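Local coordinates for metallopeptidase family protein (Thermus thermophilus, PDB 2EJQ) that is of unknown function but is probably a zincin-like metallopeptidase that binds metal ions, at residues V7-V10 with E11-W14; H95-R98 with H99-E102. The protein carries 1 engineered substitution. One frame throughout, in Å; residues are numbered along the deposited sequence.

Interaction 1: residues V7-V10 with E11-W14; sequences VELV and ERLW
Val7 and Glu11 open a run of i to i+4 backbone bonds that carries the chain from 7-10 into 11-14 as just over two uninterrupted turns of helix 3-16. Glu11 N gives its hydrogen to Val7 O at 3.1 Å, Arg12 N to Glu8 O, Leu13 N to Leu9 O, and Trp14 N to Val10 O, the shortest of the four at 2.8 Å.

The side chains form two sets. Val7 and Glu11 lie alongside each other and point the same way: methyl CG1 of Val7 rests 4.0 Å from the carboxylate carbon CD of Glu11. Glu11 CG is beside its own backbone N (chi1 -56°), which brings that methylene to 3.1 Å from Val7 O and lays the extended chain back along the helix. Leu9 serves two partners with one methyl. Its CD1 sits over one face of the Arg12 guanidinium, 3.3 Å from NH1, while the same carbon is 4.0 Å from Leu13 CG in plain apolar contact. The Arg12 chain bends at chi3 (124°) on its way to this methyl, and the other terminal nitrogen, NH2, forms a salt bridge with Glu86. The head thus has a methyl over one face and a carboxylate at NH2.

This is structural packing of an amphipathic helix. Leu9, Val10 and Leu13 face helix 85-105, meeting Trp85, Val89 and Met93. Val7, Val10 and Trp14 reach strand 27-31 at Val28 and Val30, and Val10 and Trp14 extend to Leu70 and Ile68 of strand 67-71, so the helix is seated against both the long helix and the sheet.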
ATOM      1  N   VAL A   7       2.951  10.867   6.208  1.00 43.55           N
ATOM      2  CA  VAL A   7       1.617  10.869   5.617  1.00 45.85           C
ATOM      3  C   VAL A   7       1.557  11.888   4.487  1.00 51.34           C
ATOM      4  O   VAL A   7       1.042  11.605   3.406  1.00 50.66           O
ATOM      5  CB  VAL A   7       0.540  11.233   6.654  1.00 47.77           C
ATOM      6  CG1 VAL A   7      -0.801  11.443   5.959  1.00 42.27           C
ATOM      7  CG2 VAL A   7       0.429  10.127   7.710  1.00 39.66           C
ATOM      8  N   GLU A   8       2.105  13.068   4.757  1.00 50.44           N
ATOM      9  CA  GLU A   8       2.149  14.168   3.804  1.00 52.41           C
ATOM     10  C   GLU A   8       2.970  13.818   2.555  1.00 53.24           C
ATOM     11  O   GLU A   8       2.654  14.246   1.450  1.00 47.13           O
ATOM     12  CB  GLU A   8       2.739  15.394   4.509  1.00 57.92           C
ATOM     13  CG  GLU A   8       2.624  16.694   3.755  1.00 70.48           C
ATOM     14  CD  GLU A   8       3.013  17.879   4.618  1.00 82.28           C
ATOM     15  OE1 GLU A   8       2.329  18.112   5.644  1.00 83.59           O
ATOM     16  OE2 GLU A   8       4.003  18.569   4.276  1.00 82.69           O
ATOM     17  N   LEU A   9       4.039  13.049   2.738  1.00 48.41           N
ATOM     18  CA  LEU A   9       4.879  12.657   1.614  1.00 46.41           C
ATOM     19  C   LEU A   9       4.119  11.661   0.741  1.00 47.80           C
ATOM     20  O   LEU A   9       4.156  11.741  -0.492  1.00 43.12           O
ATOM     21  CB  LEU A   9       6.167  12.004   2.119  1.00 43.16           C
ATOM     22  CG  LEU A   9       7.088  11.386   1.067  1.00 47.02           C
ATOM     23  CD1 LEU A   9       7.517  12.452   0.053  1.00 45.30           C
ATOM     24  CD2 LEU A   9       8.293  10.765   1.758  1.00 48.64           C
ATOM     25  N   VAL A  10       3.436  10.724   1.391  1.00 41.71           N
ATOM     26  CA  VAL A  10       2.663   9.706   0.696  1.00 44.47           C
ATOM     27  C   VAL A  10       1.584  10.335  -0.189  1.00 46.46           C
ATOM     28  O   VAL A  10       1.429   9.970  -1.352  1.00 45.40           O
ATOM     29  CB  VAL A  10       1.997   8.755   1.699  1.00 39.53           C
ATOM     30  CG1 VAL A  10       0.970   7.884   0.991  1.00 34.54           C
ATOM     31  CG2 VAL A  10       3.056   7.896   2.373  1.00 42.24           C
ATOM     32  N   GLU A  11       0.850  11.288   0.367  1.00 43.89           N
ATOM     33  CA  GLU A  11      -0.213  11.958  -0.365  1.00 52.28           C
ATOM     34  C   GLU A  11       0.328  12.781  -1.535  1.00 51.90           C
ATOM     35  O   GLU A  11      -0.292  12.846  -2.607  1.00 53.70           O
ATOM     36  CB  GLU A  11      -0.985  12.879   0.574  1.00 50.56           C
ATOM     37  CG  GLU A  11      -1.550  12.184   1.803  1.00 56.07           C
ATOM     38  CD  GLU A  11      -2.322  13.126   2.717  1.00 59.15           C
ATOM     39  OE1 GLU A  11      -1.814  14.232   2.999  1.00 57.86           O
ATOM     40  OE2 GLU A  11      -3.431  12.759   3.166  1.00 60.95           O
ATOM     41  N   ARG A  12       1.479  13.418  -1.316  1.00 48.98           N
ATOM     42  CA  ARG A  12       2.088  14.263  -2.332  1.00 49.65           C
ATOM     43  C   ARG A  12       2.535  13.388  -3.512  1.00 53.02           C
ATOM     44  O   ARG A  12       2.324  13.752  -4.671  1.00 50.02           O
ATOM     45  CB  ARG A  12       3.258  15.051  -1.705  1.00 49.96           C
ATOM     46  CG  ARG A  12       4.167  15.784  -2.681  1.00 55.12           C
ATOM     47  CD  ARG A  12       5.505  16.072  -2.127  1.00 60.14           C
ATOM     48  NE  ARG A  12       6.561  15.528  -2.970  1.00 68.01           N
ATOM     49  CZ  ARG A  12       7.771  15.210  -2.542  1.00 66.76           C
ATOM     50  NH1 ARG A  12       8.076  15.396  -1.292  1.00 77.96           N
ATOM     51  NH2 ARG A  12       8.662  14.688  -3.368  1.00 69.98           N
ATOM     52  N   LEU A  13       3.131  12.233  -3.217  1.00 48.61           N
ATOM     53  CA  LEU A  13       3.562  11.309  -4.265  1.00 47.13           C
ATOM     54  C   LEU A  13       2.338  10.635  -4.901  1.00 48.47           C
ATOM     55  O   LEU A  13       2.282  10.450  -6.123  1.00 47.93           O
ATOM     56  CB  LEU A  13       4.507  10.246  -3.683  1.00 46.71           C
ATOM     57  CG  LEU A  13       5.878  10.702  -3.165  1.00 51.80           C
ATOM     58  CD1 LEU A  13       6.622   9.523  -2.548  1.00 47.12           C
ATOM     59  CD2 LEU A  13       6.689  11.295  -4.299  1.00 39.96           C
ATOM     60  N   TRP A  14       1.349  10.292  -4.082  1.00 41.23           N
ATOM     61  CA  TRP A  14       0.153   9.638  -4.594  1.00 46.90           C
ATOM     62  C   TRP A  14      -0.562  10.501  -5.624  1.00 51.91           C
ATOM     63  O   TRP A  14      -1.082   9.979  -6.617  1.00 47.38           O
ATOM     64  CB  TRP A  14      -0.805   9.283  -3.449  1.00 49.20           C
ATOM     65  CG  TRP A  14      -2.024   8.514  -3.893  1.00 48.14           C
ATOM     66  CD1 TRP A  14      -3.326   8.863  -3.684  1.00 52.29           C
ATOM     67  CD2 TRP A  14      -2.057   7.256  -4.593  1.00 49.04           C
ATOM     68  NE1 TRP A  14      -4.169   7.907  -4.206  1.00 54.64           N
ATOM     69  CE2 TRP A  14      -3.417   6.910  -4.770  1.00 51.44           C
ATOM     70  CE3 TRP A  14      -1.071   6.388  -5.083  1.00 47.13           C
ATOM     71  CZ2 TRP A  14      -3.819   5.738  -5.417  1.00 49.38           C
ATOM     72  CZ3 TRP A  14      -1.470   5.216  -5.728  1.00 49.42           C
ATOM     73  CH2 TRP A  14      -2.837   4.904  -5.888  1.00 50.56           C
TER

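Interaction 2: residues H95-R98 with H99-E102; sequences HELR and HHLE
His95 and His99 stand one turn apart on helix 85-105, joined by a weak bond from His99 N to His95 O (3.3 Å), while His100, Leu101 and Glu102 continue the i to i+4 pattern. With Glu96 they spell HExxH, the pattern from which zincin metallopeptidases take their metal-binding histidines and catalytic glutamate; the same roles are probable here, although no metal is bound to them in this model.

The rings of the two histidines make an edge-to-face pair, the edge of His99 toward the face of His95, with centroids 4.6 Å apart and planes at 65°. His99 CG lies beside its backbone N (chi1 -68°), which swings the ring back over His95 O. Glu96, bent at chi2, curls round to receive the hydrogen of His99 ND1 on OE1 at 2.8 Å, from above the carboxylate plane. A leucine in place of His99 would probably leave Glu96 OE1 without this donor and His95 without its edge-on partner. His100 turns elsewhere, to Tyr49 and Arg23.

On the outer side, Arg98 NE and Glu102 OE2 form a salt bridge at 3.2 Å, in which the hydrogen bond is weak.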
ATOM      1  N   HIS A  95       4.275  -0.254  -6.556  1.00 46.00           N
ATOM      2  CA  HIS A  95       4.345  -1.704  -6.619  1.00 46.27           C
ATOM      3  C   HIS A  95       2.976  -2.275  -6.229  1.00 47.96           C
ATOM      4  O   HIS A  95       2.483  -3.211  -6.862  1.00 42.47           O
ATOM      5  CB  HIS A  95       5.426  -2.241  -5.675  1.00 49.17           C
ATOM      6  CG  HIS A  95       5.618  -3.722  -5.768  1.00 52.26           C
ATOM      7  ND1 HIS A  95       5.938  -4.357  -6.951  1.00 56.31           N
ATOM      8  CD2 HIS A  95       5.505  -4.699  -4.835  1.00 52.17           C
ATOM      9  CE1 HIS A  95       6.012  -5.660  -6.741  1.00 59.11           C
ATOM     10  NE2 HIS A  95       5.754  -5.893  -5.467  1.00 54.51           N
ATOM     11  N   GLU A  96       2.357  -1.712  -5.194  1.00 42.02           N
ATOM     12  CA  GLU A  96       1.039  -2.195  -4.790  1.00 44.07           C
ATOM     13  C   GLU A  96      -0.005  -1.768  -5.817  1.00 39.18           C
ATOM     14  O   GLU A  96      -0.987  -2.466  -6.036  1.00 34.01           O
ATOM     15  CB  GLU A  96       0.653  -1.676  -3.403  1.00 37.54           C
ATOM     16  CG  GLU A  96       1.569  -2.125  -2.274  1.00 48.30           C
ATOM     17  CD  GLU A  96       1.889  -3.608  -2.318  1.00 48.42           C
ATOM     18  OE1 GLU A  96       1.015  -4.401  -2.704  1.00 49.24           O
ATOM     19  OE2 GLU A  96       3.019  -3.983  -1.950  1.00 56.24           O
ATOM     20  N   LEU A  97       0.206  -0.621  -6.452  1.00 40.60           N
ATOM     21  CA  LEU A  97      -0.735  -0.171  -7.464  1.00 39.31           C
ATOM     22  C   LEU A  97      -0.695  -1.196  -8.603  1.00 45.22           C
ATOM     23  O   LEU A  97      -1.697  -1.454  -9.267  1.00 44.41           O
ATOM     24  CB  LEU A  97      -0.363   1.238  -7.949  1.00 38.94           C
ATOM     25  CG  LEU A  97      -1.222   1.823  -9.078  1.00 47.38           C
ATOM     26  CD1 LEU A  97      -2.683   1.706  -8.697  1.00 50.51           C
ATOM     27  CD2 LEU A  97      -0.846   3.287  -9.348  1.00 41.57           C
ATOM     28  N   ARG A  98       0.473  -1.797  -8.817  1.00 47.91           N
ATOM     29  CA  ARG A  98       0.609  -2.810  -9.858  1.00 47.97           C
ATOM     30  C   ARG A  98      -0.264  -4.011  -9.498  1.00 45.89           C
ATOM     31  O   ARG A  98      -0.897  -4.600 -10.362  1.00 37.95           O
ATOM     32  CB  ARG A  98       2.062  -3.259 -10.009  1.00 48.76           C
ATOM     33  CG  ARG A  98       2.235  -4.305 -11.091  1.00 58.81           C
ATOM     34  CD  ARG A  98       3.649  -4.827 -11.182  1.00 63.29           C
ATOM     35  NE  ARG A  98       3.676  -6.270 -10.990  1.00 77.67           N
ATOM     36  CZ  ARG A  98       4.782  -7.005 -11.009  1.00 85.92           C
ATOM     37  NH1 ARG A  98       5.960  -6.429 -11.216  1.00 87.54           N
ATOM     38  NH2 ARG A  98       4.710  -8.316 -10.818  1.00 86.31           N
ATOM     39  N   HIS A  99      -0.295  -4.369  -8.215  1.00 40.29           N
ATOM     40  CA  HIS A  99      -1.125  -5.482  -7.772  1.00 43.16           C
ATOM     41  C   HIS A  99      -2.607  -5.188  -7.970  1.00 44.98           C
ATOM     42  O   HIS A  99      -3.391  -6.092  -8.231  1.00 40.11           O
ATOM     43  CB  HIS A  99      -0.853  -5.774  -6.300  1.00 46.67           C
ATOM     44  CG  HIS A  99       0.516  -6.323  -6.049  1.00 53.10           C
ATOM     45  ND1 HIS A  99       1.144  -6.243  -4.825  1.00 54.31           N
ATOM     46  CD2 HIS A  99       1.375  -6.973  -6.870  1.00 52.33           C
ATOM     47  CE1 HIS A  99       2.330  -6.821  -4.901  1.00 59.92           C
ATOM     48  NE2 HIS A  99       2.494  -7.271  -6.133  1.00 59.02           N
ATOM     49  N   HIS A 100      -2.978  -3.919  -7.834  1.00 43.38           N
ATOM     50  CA  HIS A 100      -4.360  -3.494  -8.004  1.00 46.72           C
ATOM     51  C   HIS A 100      -4.778  -3.720  -9.447  1.00 48.76           C
ATOM     52  O   HIS A 100      -5.845  -4.272  -9.711  1.00 45.85           O
ATOM     53  CB  HIS A 100      -4.519  -2.005  -7.663  1.00 45.36           C
ATOM     54  CG  HIS A 100      -5.852  -1.431  -8.044  1.00 47.68           C
ATOM     55  ND1 HIS A 100      -7.033  -1.822  -7.448  1.00 47.74           N
ATOM     56  CD2 HIS A 100      -6.190  -0.500  -8.967  1.00 48.31           C
ATOM     57  CE1 HIS A 100      -8.038  -1.158  -7.989  1.00 44.56           C
ATOM     58  NE2 HIS A 100      -7.556  -0.350  -8.913  1.00 43.45           N
ATOM     59  N   LEU A 101      -3.927  -3.289 -10.377  1.00 44.97           N
ATOM     60  CA  LEU A 101      -4.227  -3.441 -11.788  1.00 47.41           C
ATOM     61  C   LEU A 101      -4.335  -4.915 -12.148  1.00 45.49           C
ATOM     62  O   LEU A 101      -5.224  -5.305 -12.890  1.00 47.57           O
ATOM     63  CB  LEU A 101      -3.158  -2.754 -12.655  1.00 49.24           C
ATOM     64  CG  LEU A 101      -3.039  -1.225 -12.539  1.00 52.06           C
ATOM     65  CD1 LEU A 101      -1.894  -0.725 -13.396  1.00 54.27           C
ATOM     66  CD2 LEU A 101      -4.320  -0.584 -12.982  1.00 57.69           C
ATOM     67  N   GLU A 102      -3.440  -5.736 -11.611  1.00 42.54           N
ATOM     68  CA  GLU A 102      -3.469  -7.163 -11.906  1.00 46.31           C
ATOM     69  C   GLU A 102      -4.689  -7.837 -11.295  1.00 47.20           C
ATOM     70  O   GLU A 102      -5.207  -8.797 -11.849  1.00 48.09           O
ATOM     71  CB  GLU A 102      -2.193  -7.832 -11.407  1.00 45.56           C
ATOM     72  CG  GLU A 102      -0.940  -7.264 -12.030  1.00 55.39           C
ATOM     73  CD  GLU A 102       0.321  -7.925 -11.510  1.00 60.38           C
ATOM     74  OE1 GLU A 102       0.347  -8.303 -10.320  1.00 58.37           O
ATOM     75  OE2 GLU A 102       1.290  -8.053 -12.286  1.00 66.32           O
TER

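How the interactions relate
Interaction 1 closes on helix 3-16 long before interaction 2 opens on helix 85-105, so they come in series along the chain, with the three strands of the mixed sheet and helix 72-78 between them. Their centres are 18 Å apart, yet the two contacts touch where Trp14 CZ3 approaches Leu97 CD2 at 4.1 Å. Both residues also touch Ile68 of strand 67-71, the central strand, which gives the two helices a shared apolar seam on the sheet. Residues 7-14 thus supply packing beside the helix that carries HExxH, and Trp14 lies near that pattern without touching its residues.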